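Long-range contacts in putative metalloprotease II (Bacteroides fragilis, PDB 4ON1), which probably acts as a zinc-dependent endopeptidase of the fragilysin kind, encoded in the pathogenicity island of this human pathogen: residues 302-307 with 341-346; 222-227 with 330-335; 260-265 with 319-324; 202-207 with 280-285; 228-233 with 362-367. All blocks are in the same frame, centred on the assembly; numbering follows the deposited sequence.

Interaction 1. Residues 302-307 with 341-346; sequences SGIGVI and GAEHVD. With ZN (zinc ion), chain C.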
# COMPACT_ATOMS: atom_id res chain seq x y z
N SER A 302 -3.97 -16.04 6.13
CA SER A 302 -3.90 -17.35 6.77
C SER A 302 -4.98 -17.56 7.82
O SER A 302 -5.32 -18.70 8.13
CB SER A 302 -2.52 -17.58 7.39
OG SER A 302 -2.28 -16.66 8.43
N GLY A 303 -5.47 -16.47 8.40
CA GLY A 303 -6.52 -16.55 9.39
C GLY A 303 -7.02 -15.18 9.80
O GLY A 303 -6.44 -14.15 9.45
N ILE A 304 -8.11 -15.15 10.55
CA ILE A 304 -8.63 -13.90 11.08
C ILE A 304 -8.25 -13.75 12.54
O ILE A 304 -8.53 -14.62 13.35
CB ILE A 304 -10.16 -13.84 10.91
CG1 ILE A 304 -10.50 -13.72 9.41
CG2 ILE A 304 -10.75 -12.64 11.65
CD1 ILE A 304 -11.99 -13.48 9.14
N GLY A 305 -7.59 -12.65 12.88
CA GLY A 305 -7.26 -12.38 14.27
C GLY A 305 -6.16 -13.28 14.78
O GLY A 305 -6.32 -13.96 15.79
N VAL A 306 -5.04 -13.28 14.08
CA VAL A 306 -3.93 -14.16 14.43
C VAL A 306 -2.67 -13.37 14.81
O VAL A 306 -1.64 -13.96 15.12
CB VAL A 306 -3.60 -15.11 13.27
CG1 VAL A 306 -4.73 -16.11 13.08
CG2 VAL A 306 -3.37 -14.32 12.00
N ILE A 307 -2.76 -12.04 14.76
CA ILE A 307 -1.62 -11.21 15.18
C ILE A 307 -1.76 -10.80 16.65
O ILE A 307 -2.70 -10.09 17.02
CB ILE A 307 -1.48 -9.94 14.33
CG1 ILE A 307 -1.05 -10.29 12.91
CG2 ILE A 307 -0.46 -8.98 14.96
CD1 ILE A 307 -0.93 -9.09 11.98
N GLY A 341 -7.80 -9.18 12.95
CA GLY A 341 -9.08 -9.54 13.53
C GLY A 341 -10.32 -8.96 12.88
O GLY A 341 -11.44 -9.34 13.24
N ALA A 342 -10.15 -8.06 11.92
CA ALA A 342 -11.30 -7.44 11.27
C ALA A 342 -12.05 -8.44 10.39
O ALA A 342 -11.46 -9.28 9.72
CB ALA A 342 -10.86 -6.23 10.44
N GLU A 343 -13.37 -8.30 10.37
CA GLU A 343 -14.23 -9.16 9.56
C GLU A 343 -14.90 -8.34 8.47
O GLU A 343 -14.88 -7.11 8.51
CB GLU A 343 -15.27 -9.85 10.44
CG GLU A 343 -14.84 -11.24 10.88
CD GLU A 343 -15.40 -11.63 12.22
OE1 GLU A 343 -16.34 -10.96 12.69
OE2 GLU A 343 -14.88 -12.60 12.81
N HIS A 344 -15.49 -9.02 7.48
CA HIS A 344 -16.20 -8.31 6.43
C HIS A 344 -17.41 -7.58 7.00
O HIS A 344 -18.03 -8.05 7.94
CB HIS A 344 -16.64 -9.29 5.32
CG HIS A 344 -15.51 -9.76 4.46
ND1 HIS A 344 -15.53 -10.97 3.80
CD2 HIS A 344 -14.31 -9.20 4.19
CE1 HIS A 344 -14.39 -11.12 3.14
NE2 HIS A 344 -13.64 -10.06 3.35
N VAL A 345 -17.74 -6.42 6.43
CA VAL A 345 -18.90 -5.64 6.87
C VAL A 345 -19.72 -5.18 5.66
O VAL A 345 -19.26 -5.27 4.53
CB VAL A 345 -18.47 -4.42 7.70
CG1 VAL A 345 -17.73 -4.84 8.96
CG2 VAL A 345 -17.61 -3.48 6.86
N ASP A 346 -20.92 -4.65 5.91
CA ASP A 346 -21.83 -4.28 4.82
C ASP A 346 -21.76 -2.79 4.47
O ASP A 346 -22.62 -2.28 3.76
CB ASP A 346 -23.28 -4.63 5.16
CG ASP A 346 -23.49 -6.11 5.44
OD1 ASP A 346 -24.56 -6.46 5.99
OD2 ASP A 346 -22.59 -6.92 5.14
ZN ZN C . -11.68 -9.96 3.08
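A backbone crossing of two glycines, flanked by one branched side chain, joins the loop after strand 299-301 to the turn that leaves helix 331-340. The evidence for its closeness is the 3.5 Å between G305 CA and G341 CA, a separation possible because neither residue carries a side chain. No hydrogen bond spans the two segments: G305 N and G341 N are neighbours, but both are donors. G305 is instead held by a backbone bond to H338, in the last turn of the helix. I304 supplies the side-chain part. With chi1 of -68°, its CG2 branch stands anti to the backbone N and lies over the peptide leaving the helix, 3.7 Å from G341 O. The other branch runs on toward E343 and ends with CD1 4.0 Å from E343 CG, the two side chains crossing at about a right angle. The carboxylate of E343 is turned to R372 in a salt bridge. G341, with phi of 118°, closes the helix in a Schellman motif, and its spacing from the histidines fits the metzincin zinc signature HExxHxxGxxH. Beyond this turn H344 NE2 binds the zinc ion at 2.0 Å, alongside H334, H338 and D176. The same turn also serves a second ligand, since A342 O accepts a hydrogen bond from H338 ND1 and, together with the metal bond at NE2, restrains the rotation of that ring. The aspartate on the metal is consistent with the aspartate-switch latency of profragilysins. I304 also touches H338 and Y177.

Interaction 2. Residues 222-227 with 330-335; sequences SQIQAV and YTLAHE. With ZN (zinc ion), chain C.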
# COMPACT_ATOMS: atom_id res chain seq x y z
N SER A 222 2.79 2.33 -2.02
CA SER A 222 1.42 2.85 -2.08
C SER A 222 0.46 1.95 -1.30
O SER A 222 -0.43 2.44 -0.61
CB SER A 222 0.93 2.99 -3.53
OG SER A 222 1.65 3.99 -4.22
N GLN A 223 0.63 0.63 -1.41
CA GLN A 223 -0.16 -0.30 -0.61
C GLN A 223 0.10 -0.10 0.89
O GLN A 223 -0.82 -0.17 1.70
CB GLN A 223 0.14 -1.75 -0.98
CG GLN A 223 -0.25 -2.15 -2.41
CD GLN A 223 -1.71 -2.55 -2.52
OE1 GLN A 223 -2.34 -2.91 -1.53
NE2 GLN A 223 -2.24 -2.52 -3.74
N ILE A 224 1.36 0.13 1.22
CA ILE A 224 1.78 0.35 2.60
C ILE A 224 1.16 1.60 3.19
O ILE A 224 0.77 1.64 4.36
CB ILE A 224 3.32 0.47 2.70
CG1 ILE A 224 3.98 -0.91 2.57
CG2 ILE A 224 3.73 1.11 4.01
CD1 ILE A 224 5.49 -0.81 2.39
N GLN A 225 1.08 2.64 2.37
CA GLN A 225 0.48 3.90 2.78
C GLN A 225 -0.97 3.67 3.22
O GLN A 225 -1.41 4.19 4.25
CB GLN A 225 0.54 4.90 1.63
CG GLN A 225 -0.12 6.22 1.90
CD GLN A 225 0.89 7.30 2.19
OE1 GLN A 225 1.53 7.84 1.28
NE2 GLN A 225 1.05 7.61 3.47
N ALA A 226 -1.70 2.87 2.46
CA ALA A 226 -3.07 2.51 2.81
C ALA A 226 -3.14 1.71 4.11
O ALA A 226 -4.02 1.96 4.94
CB ALA A 226 -3.73 1.75 1.68
N VAL A 227 -2.22 0.77 4.30
CA VAL A 227 -2.17 0.04 5.56
C VAL A 227 -2.00 1.02 6.71
O VAL A 227 -2.71 0.96 7.71
CB VAL A 227 -1.00 -0.96 5.63
CG1 VAL A 227 -1.02 -1.69 6.97
CG2 VAL A 227 -1.08 -1.96 4.48
N TYR A 330 -6.05 -1.18 -2.02
CA TYR A 330 -6.17 -1.34 -0.57
C TYR A 330 -6.14 -2.80 -0.14
O TYR A 330 -6.50 -3.13 1.00
CB TYR A 330 -7.46 -0.67 -0.08
CG TYR A 330 -7.60 0.76 -0.54
CD1 TYR A 330 -6.50 1.61 -0.56
CD2 TYR A 330 -8.82 1.25 -0.98
CE1 TYR A 330 -6.61 2.92 -0.99
CE2 TYR A 330 -8.95 2.56 -1.42
CZ TYR A 330 -7.84 3.39 -1.41
OH TYR A 330 -7.96 4.68 -1.84
N THR A 331 -5.72 -3.67 -1.05
CA THR A 331 -5.81 -5.11 -0.82
C THR A 331 -4.87 -5.56 0.29
O THR A 331 -5.23 -6.41 1.11
CB THR A 331 -5.50 -5.90 -2.10
OG1 THR A 331 -6.48 -5.59 -3.08
CG2 THR A 331 -5.52 -7.40 -1.84
N LEU A 332 -3.68 -4.98 0.33
CA LEU A 332 -2.75 -5.30 1.40
C LEU A 332 -3.35 -4.89 2.75
O LEU A 332 -3.34 -5.67 3.71
CB LEU A 332 -1.40 -4.61 1.18
CG LEU A 332 -0.37 -4.89 2.27
CD1 LEU A 332 -0.08 -6.39 2.38
CD2 LEU A 332 0.93 -4.10 2.05
N ALA A 333 -3.90 -3.68 2.82
CA ALA A 333 -4.49 -3.20 4.06
C ALA A 333 -5.67 -4.07 4.49
O ALA A 333 -5.88 -4.32 5.68
CB ALA A 333 -4.94 -1.75 3.91
N HIS A 334 -6.45 -4.52 3.50
CA HIS A 334 -7.60 -5.39 3.75
C HIS A 334 -7.17 -6.73 4.35
O HIS A 334 -7.69 -7.17 5.38
CB HIS A 334 -8.39 -5.59 2.45
CG HIS A 334 -9.61 -6.45 2.59
ND1 HIS A 334 -10.88 -5.93 2.64
CD2 HIS A 334 -9.75 -7.80 2.66
CE1 HIS A 334 -11.75 -6.91 2.76
NE2 HIS A 334 -11.10 -8.06 2.77
N GLU A 335 -6.19 -7.38 3.72
CA GLU A 335 -5.68 -8.66 4.22
C GLU A 335 -5.11 -8.50 5.63
O GLU A 335 -5.37 -9.32 6.51
CB GLU A 335 -4.61 -9.22 3.28
ZN ZN C . -11.68 -9.96 3.08
O HOH W 1 -3.07 -1.68 0.96
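The Y330 ring approaches A226 obliquely, its CD1 3.6 Å from A226 CB, while P362 also packs on the tyrosine. The second flat group, the Q223 amide, is folded back at chi2 (-84°) so that OE1 meets the first turn of the other helix. It accepts a hydrogen bond from L332 N at 3.1 Å; the N-H points almost straight at the oxygen (163°), though the donor sits somewhat out of the carbonyl plane. NE2 of the same amide bonds to H328 O, which fixes which end is oxygen. A water accepts from the next donor, A333 N, at 2.9 Å and lies within hydrogen-bonding distance of Q223 O and Q223 OE1. Two N-H groups at the start of helix 331-340, where no preceding turn can receive them, are thereby satisfied. Beside this polar patch V227 CG2 wedges between L332 CG and A333 CA, 3.7 Å from each. With alanines A226 and A333 at the interface, the axes of the short segments come within 7.9 Å at a crossing of -43°. H334 takes no part in this interface; its NE2 binds the zinc ion, and ND1 is bonded to L351 O. Helix 217-230 thus backs the zinc-binding helix. I224 and V227 touch Y244 of strand 240-248, S222 reaches I87 of strand 84-88, and helix 331-340 also packs on strand 319-323.

Interaction 3. Residues 260-265 with 319-324; sequences VSALES and AAISTT
Van der Waals contacts, nearly all apolar, account for the meeting of L263 and A262 with A319, A320 and I321. L263 carries most of it through one methyl. Its CB does not head straight for the strand, but with chi1 at 180° and chi2 at 59° CD1 swings over the backbone between two side chains. There it lies 3.9 Å from A319 CB and at the same distance from I321 CG2, with A320 N also beneath it. I321 is divided between two helix residues: CG2 faces L263, whereas CG1, placed between the backbone N and the carbonyl carbon (chi1 65°), carries CD1 to within 4.0 Å of A262 CB. All these separations are ordinary van der Waals distances, and the short helix and strand axes come no nearer than 8.3 Å.

Polar bonding is confined to each side. No hydrogen bond links helix and strand; S322 OG instead donates to T323 O at 2.9 Å, beyond the helix contact. The strand backbone bonds to its sheet neighbours, A320 to Y284 and L286, I321 to Y300.

Strand 319-323 therefore runs between parallel strand 284-288 and antiparallel strand 299-301. Helix 259-271 packs on the face bearing A319 and I321, where W292 and Y300 join the cluster. From the other face, S322 touches T331 and L332 of the zinc-binding helix 331-340, so the strand is sandwiched between two helices.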
# COMPACT_ATOMS: atom_id res chain seq x y z
N VAL A 260 -5.09 -20.97 -1.60
CA VAL A 260 -4.75 -21.80 -0.44
C VAL A 260 -3.41 -22.51 -0.64
O VAL A 260 -2.56 -22.52 0.24
CB VAL A 260 -5.85 -22.84 -0.15
CG1 VAL A 260 -5.45 -23.76 1.00
CG2 VAL A 260 -7.17 -22.14 0.16
N SER A 261 -3.24 -23.10 -1.83
CA SER A 261 -1.98 -23.73 -2.20
C SER A 261 -0.84 -22.72 -2.24
O SER A 261 0.27 -23.00 -1.79
CB SER A 261 -2.11 -24.43 -3.55
OG SER A 261 -3.34 -25.12 -3.63
N ALA A 262 -1.12 -21.55 -2.81
CA ALA A 262 -0.11 -20.50 -2.93
C ALA A 262 0.38 -20.02 -1.57
O ALA A 262 1.57 -19.79 -1.36
CB ALA A 262 -0.64 -19.34 -3.75
N LEU A 263 -0.55 -19.85 -0.63
CA LEU A 263 -0.17 -19.42 0.71
C LEU A 263 0.70 -20.47 1.41
O LEU A 263 1.75 -20.16 1.98
CB LEU A 263 -1.41 -19.14 1.56
CG LEU A 263 -1.10 -18.70 2.99
CD1 LEU A 263 -0.26 -17.42 2.99
CD2 LEU A 263 -2.38 -18.49 3.78
N GLU A 264 0.24 -21.72 1.36
CA GLU A 264 0.97 -22.84 1.96
C GLU A 264 2.36 -22.97 1.35
O GLU A 264 3.34 -23.19 2.05
CB GLU A 264 0.19 -24.15 1.78
CG GLU A 264 -1.07 -24.23 2.65
CD GLU A 264 -1.83 -25.53 2.47
OE1 GLU A 264 -1.28 -26.47 1.85
OE2 GLU A 264 -2.99 -25.61 2.94
N SER A 265 2.44 -22.82 0.03
CA SER A 265 3.72 -22.88 -0.66
C SER A 265 4.61 -21.73 -0.20
O SER A 265 5.82 -21.91 -0.03
CB SER A 265 3.51 -22.84 -2.18
OG SER A 265 4.74 -22.77 -2.87
N ALA A 319 0.58 -15.25 7.98
CA ALA A 319 1.00 -14.91 6.63
C ALA A 319 -0.18 -14.60 5.74
O ALA A 319 -1.33 -14.94 6.05
CB ALA A 319 1.83 -16.05 6.02
N ALA A 320 0.11 -13.94 4.63
CA ALA A 320 -0.89 -13.66 3.63
C ALA A 320 -0.23 -13.56 2.28
O ALA A 320 0.99 -13.53 2.17
CB ALA A 320 -1.64 -12.37 3.96
N ILE A 321 -1.04 -13.53 1.24
CA ILE A 321 -0.56 -13.18 -0.08
C ILE A 321 -1.41 -12.00 -0.56
O ILE A 321 -2.59 -11.89 -0.19
CB ILE A 321 -0.66 -14.37 -1.04
CG1 ILE A 321 -2.12 -14.75 -1.27
CG2 ILE A 321 0.06 -15.58 -0.45
CD1 ILE A 321 -2.28 -16.04 -2.08
N SER A 322 -0.83 -11.12 -1.36
CA SER A 322 -1.55 -9.93 -1.79
C SER A 322 -1.06 -9.42 -3.13
O SER A 322 0.14 -9.40 -3.39
CB SER A 322 -1.41 -8.82 -0.74
OG SER A 322 -2.13 -7.67 -1.16
N THR A 323 -1.99 -8.98 -3.96
CA THR A 323 -1.64 -8.24 -5.16
C THR A 323 -1.12 -6.86 -4.75
O THR A 323 -1.41 -6.38 -3.65
CB THR A 323 -2.84 -8.08 -6.10
OG1 THR A 323 -2.41 -7.56 -7.37
CG2 THR A 323 -3.89 -7.17 -5.48
N THR A 324 -0.33 -6.23 -5.62
CA THR A 324 0.08 -4.85 -5.37
C THR A 324 -0.45 -3.92 -6.46
O THR A 324 -0.16 -2.73 -6.46
CB THR A 324 1.61 -4.69 -5.32
OG1 THR A 324 2.18 -5.23 -6.51
CG2 THR A 324 2.16 -5.42 -4.11

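Interaction 4. Residues 202-207 with 280-285; sequences TLEFML and DKKPYI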
# COMPACT_ATOMS: atom_id res chain seq x y z
N THR A 202 6.05 -2.58 18.84
CA THR A 202 6.43 -2.50 17.44
C THR A 202 5.84 -3.66 16.65
O THR A 202 6.08 -4.82 16.95
CB THR A 202 7.97 -2.51 17.26
OG1 THR A 202 8.53 -1.34 17.87
CG2 THR A 202 8.33 -2.52 15.78
N LEU A 203 5.03 -3.34 15.64
CA LEU A 203 4.52 -4.36 14.73
C LEU A 203 5.30 -4.29 13.43
O LEU A 203 5.25 -3.28 12.73
CB LEU A 203 3.02 -4.15 14.49
CG LEU A 203 2.31 -5.17 13.60
CD1 LEU A 203 2.57 -6.59 14.07
CD2 LEU A 203 0.82 -4.88 13.57
N GLU A 204 6.05 -5.34 13.11
CA GLU A 204 6.84 -5.36 11.88
C GLU A 204 6.25 -6.29 10.83
O GLU A 204 6.13 -7.49 11.07
CB GLU A 204 8.30 -5.76 12.15
CG GLU A 204 9.16 -5.80 10.87
CD GLU A 204 10.62 -6.17 11.14
OE1 GLU A 204 10.93 -6.66 12.24
OE2 GLU A 204 11.46 -5.97 10.23
N PHE A 205 5.88 -5.74 9.68
CA PHE A 205 5.41 -6.55 8.56
C PHE A 205 6.56 -6.89 7.63
O PHE A 205 7.29 -5.99 7.18
CB PHE A 205 4.31 -5.83 7.78
CG PHE A 205 3.07 -5.61 8.57
CD1 PHE A 205 2.15 -6.64 8.74
CD2 PHE A 205 2.83 -4.38 9.17
CE1 PHE A 205 1.01 -6.44 9.49
CE2 PHE A 205 1.68 -4.17 9.93
CZ PHE A 205 0.77 -5.20 10.08
N MET A 206 6.72 -8.18 7.34
CA MET A 206 7.72 -8.62 6.38
C MET A 206 7.06 -8.78 5.02
O MET A 206 6.26 -9.69 4.80
CB MET A 206 8.37 -9.93 6.82
CG MET A 206 8.98 -9.89 8.22
SD MET A 206 10.46 -8.85 8.29
CE MET A 206 11.63 -9.92 7.45
N LEU A 207 7.38 -7.87 4.11
CA LEU A 207 6.74 -7.85 2.81
C LEU A 207 7.67 -8.50 1.79
O LEU A 207 8.72 -7.96 1.45
CB LEU A 207 6.38 -6.43 2.41
CG LEU A 207 5.55 -5.67 3.46
CD1 LEU A 207 5.25 -4.27 3.00
CD2 LEU A 207 4.26 -6.39 3.74
N ASP A 280 10.47 -15.89 12.81
CA ASP A 280 9.25 -16.64 12.52
C ASP A 280 7.99 -16.11 13.22
O ASP A 280 6.89 -16.61 13.00
CB ASP A 280 9.47 -18.10 12.90
CG ASP A 280 9.77 -18.28 14.37
OD1 ASP A 280 10.84 -17.80 14.81
OD2 ASP A 280 8.96 -18.90 15.09
N LYS A 281 8.15 -15.07 14.04
CA LYS A 281 7.04 -14.56 14.84
C LYS A 281 6.55 -13.20 14.34
O LYS A 281 6.00 -12.42 15.11
CB LYS A 281 7.46 -14.45 16.31
CG LYS A 281 7.81 -15.79 16.94
CD LYS A 281 8.24 -15.58 18.39
CE LYS A 281 8.16 -16.86 19.20
NZ LYS A 281 8.53 -16.61 20.62
N LYS A 282 6.72 -12.96 13.04
CA LYS A 282 6.25 -11.74 12.40
C LYS A 282 5.27 -12.11 11.30
O LYS A 282 5.32 -13.23 10.79
CB LYS A 282 7.42 -10.94 11.80
CG LYS A 282 8.53 -10.59 12.77
CD LYS A 282 9.67 -9.92 12.02
CE LYS A 282 10.92 -9.79 12.89
NZ LYS A 282 12.04 -9.20 12.11
N PRO A 283 4.36 -11.19 10.95
CA PRO A 283 3.47 -11.39 9.80
C PRO A 283 4.26 -11.30 8.51
O PRO A 283 5.03 -10.36 8.35
CB PRO A 283 2.47 -10.23 9.90
CG PRO A 283 2.66 -9.65 11.28
CD PRO A 283 4.09 -9.92 11.64
N TYR A 284 4.07 -12.26 7.61
CA TYR A 284 4.72 -12.25 6.31
C TYR A 284 3.70 -12.17 5.19
O TYR A 284 2.76 -12.96 5.18
CB TYR A 284 5.59 -13.49 6.12
CG TYR A 284 6.89 -13.48 6.89
CD1 TYR A 284 6.92 -13.72 8.25
CD2 TYR A 284 8.09 -13.26 6.23
CE1 TYR A 284 8.11 -13.71 8.95
CE2 TYR A 284 9.29 -13.26 6.92
CZ TYR A 284 9.29 -13.48 8.27
OH TYR A 284 10.48 -13.48 8.96
N ILE A 285 3.88 -11.24 4.26
CA ILE A 285 2.96 -11.16 3.13
C ILE A 285 3.70 -11.25 1.80
O ILE A 285 4.65 -10.50 1.56
CB ILE A 285 2.12 -9.87 3.18
CG1 ILE A 285 1.30 -9.82 4.47
CG2 ILE A 285 1.16 -9.81 2.00
CD1 ILE A 285 1.81 -8.82 5.46
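E204 and K282 meet because both chains run extended beyond CG; in E204 the CG lies opposite the backbone N (chi1 180°). K282 NZ reaches E204 OE1 at 2.8 Å in a salt bridge, arriving 52° out of the carboxylate plane. Each end has a second partner, T245 OG1 for E204 OE2 and Q279 OE1 for the ammonium. M206 CB sits above one face of the Y284 ring, 3.6 Å from its centroid, in a CH-pi contact 24° off the normal; bends at chi2 and chi3 keep the rest of the chain near the ring, where SD makes a more distant, oblique Met-aromatic contact. Y284 OH is tied to Q279 O. M206 also carries the backbone link, with M206 N bonded to P283 O at 2.9 Å and I285 N to M206 O at 2.9 Å. Its two bonds thus straddle Y284, as parallel pairing requires. On the other face, F205 CD1 lies 3.8 Å from P283 CB and 4.0 Å from I285 CD1, an apolar layer that continues to I336 of helix 331-340. Strand 201-209, bonded on its other margin to strand 240-248, lies in the parallel part of the twisted sheet characteristic of metzincin catalytic domains.

Interaction 5. Residues 228-233 with 362-367; sequences TTSLKF and PNHLSA
T229 begins the contact with its methyl. CG2 lies 3.7 Å from P362 O and also borders the N363 amide, while OG1 turns back to Q225 O in its own helix. S230, the last residue of helix 217-230, is the hub. Its CA and CB both lie against P362 O, CA at 3.2 Å; S230 N is close to that oxygen too, but at an angle too poor for a hydrogen bond. The hydroxyl, set between the backbone N and the carbonyl carbon (chi1 73°), donates to V227 O and accepts from a water 2.9 Å from OG. That water lies in the plane of the H364 ring, 2.8 Å from NE2. S230 O meets the same ring at its edge, 3.4 Å from CD2. A second water bridges the backbones, donating to S230 O and accepting from H364 N at 2.7 Å. L231 marks the break between helices 217-230 and 232-235, after which F233 returns to the interface. F233 CE2 comes obliquely to 4.2 Å from H364 CD2, and its ring stacks on W370. H364 O is bonded to W370 NE1, and S366 OG caps helix 367-378 at N369 N. The H364 side chain, about 9 Å from the zinc ion, also packs on A342 and M352, the latter probably the methionine of the metzincin Met-turn. With no direct hydrogen bond between the segments, their polar matching depends on two waters, and the imidazole is probably oriented in part through its edge: NE2 to water, CD2 toward a carbonyl oxygen.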
# COMPACT_ATOMS: atom_id res chain seq x y z
N THR A 228 -1.06 1.95 6.52
CA THR A 228 -0.72 2.94 7.53
C THR A 228 -1.92 3.82 7.87
O THR A 228 -2.17 4.14 9.03
CB THR A 228 0.47 3.80 7.07
OG1 THR A 228 1.61 2.95 6.86
CG2 THR A 228 0.81 4.85 8.11
N THR A 229 -2.68 4.19 6.85
CA THR A 229 -3.90 4.96 7.07
C THR A 229 -4.93 4.14 7.85
O THR A 229 -5.52 4.63 8.81
CB THR A 229 -4.52 5.40 5.74
OG1 THR A 229 -3.60 6.29 5.07
CG2 THR A 229 -5.85 6.12 5.96
N SER A 230 -5.09 2.88 7.48
CA SER A 230 -6.09 2.03 8.13
C SER A 230 -5.76 1.79 9.60
O SER A 230 -6.67 1.56 10.40
CB SER A 230 -6.22 0.70 7.40
OG SER A 230 -5.10 -0.15 7.64
N LEU A 231 -4.48 1.87 9.94
CA LEU A 231 -4.04 1.57 11.31
C LEU A 231 -3.69 2.81 12.11
O LEU A 231 -3.15 2.71 13.22
CB LEU A 231 -2.83 0.63 11.29
CG LEU A 231 -3.08 -0.72 10.60
CD1 LEU A 231 -1.89 -1.66 10.80
CD2 LEU A 231 -4.35 -1.35 11.15
N LYS A 232 -3.99 3.99 11.56
CA LYS A 232 -3.70 5.25 12.24
C LYS A 232 -4.29 5.31 13.65
O LYS A 232 -3.66 5.83 14.58
CB LYS A 232 -4.24 6.43 11.43
CG LYS A 232 -3.90 7.78 12.03
CD LYS A 232 -4.48 8.95 11.23
CE LYS A 232 -3.84 9.07 9.87
NZ LYS A 232 -4.71 9.82 8.91
N PHE A 233 -5.49 4.77 13.82
CA PHE A 233 -6.13 4.82 15.14
C PHE A 233 -5.35 4.07 16.21
O PHE A 233 -5.44 4.40 17.39
CB PHE A 233 -7.57 4.29 15.05
CG PHE A 233 -7.68 2.80 14.85
CD1 PHE A 233 -8.04 1.97 15.90
CD2 PHE A 233 -7.47 2.24 13.60
CE1 PHE A 233 -8.17 0.60 15.71
CE2 PHE A 233 -7.59 0.87 13.41
CZ PHE A 233 -7.94 0.05 14.47
N PRO A 362 -9.57 3.30 2.56
CA PRO A 362 -8.65 2.52 3.40
C PRO A 362 -8.83 2.80 4.89
O PRO A 362 -7.84 3.02 5.60
CB PRO A 362 -7.27 2.96 2.92
CG PRO A 362 -7.48 4.38 2.49
CD PRO A 362 -8.88 4.42 1.90
N ASN A 363 -10.07 2.75 5.35
CA ASN A 363 -10.41 3.08 6.73
C ASN A 363 -11.27 2.00 7.36
O ASN A 363 -12.19 1.49 6.73
CB ASN A 363 -11.15 4.42 6.81
CG ASN A 363 -10.36 5.57 6.23
OD1 ASN A 363 -10.42 5.85 5.03
ND2 ASN A 363 -9.61 6.26 7.08
N HIS A 364 -10.95 1.65 8.61
CA HIS A 364 -11.83 0.80 9.40
C HIS A 364 -12.90 1.69 10.03
O HIS A 364 -12.62 2.43 10.97
CB HIS A 364 -11.05 0.04 10.48
CG HIS A 364 -10.12 -0.99 9.93
ND1 HIS A 364 -10.56 -2.21 9.45
CD2 HIS A 364 -8.77 -0.99 9.78
CE1 HIS A 364 -9.52 -2.91 9.03
NE2 HIS A 364 -8.43 -2.20 9.22
N LEU A 365 -14.12 1.58 9.53
CA LEU A 365 -15.21 2.42 9.99
C LEU A 365 -16.14 1.65 10.93
O LEU A 365 -17.05 2.22 11.52
CB LEU A 365 -16.01 2.96 8.80
CG LEU A 365 -15.20 3.64 7.69
CD1 LEU A 365 -16.11 4.01 6.51
CD2 LEU A 365 -14.46 4.88 8.22
N SER A 366 -15.89 0.36 11.06
CA SER A 366 -16.72 -0.48 11.92
C SER A 366 -16.20 -0.50 13.36
O SER A 366 -15.07 -0.94 13.61
CB SER A 366 -16.77 -1.91 11.36
OG SER A 366 -17.10 -2.83 12.39
N ALA A 367 -17.02 -0.02 14.29
CA ALA A 367 -16.64 -0.05 15.70
C ALA A 367 -16.37 -1.48 16.16
O ALA A 367 -15.46 -1.73 16.95
CB ALA A 367 -17.73 0.58 16.56
O HOH W 2 -5.94 -2.86 8.24
O HOH W 3 -9.14 2.91 10.19

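Interactions 2, 3 and 4 are buried, interaction 2 lying nearest the chain centre, whereas interactions 1 and 5 are only partly buried. Interactions 3 and 4 reach neighbouring strands of one sheet; the first is without any polar bond across it, the second adds strand pairing and a salt bridge toward its more exposed margin. Interactions 2 and 5 share helix 217-230 and both recruit water, between helices in one and at a helix end in the other. Interactions 1 and 2 supply H344 and H334 to the same zinc ion. Interaction 1, nested within the loop closed by interaction 5, touches it through A342 and H364.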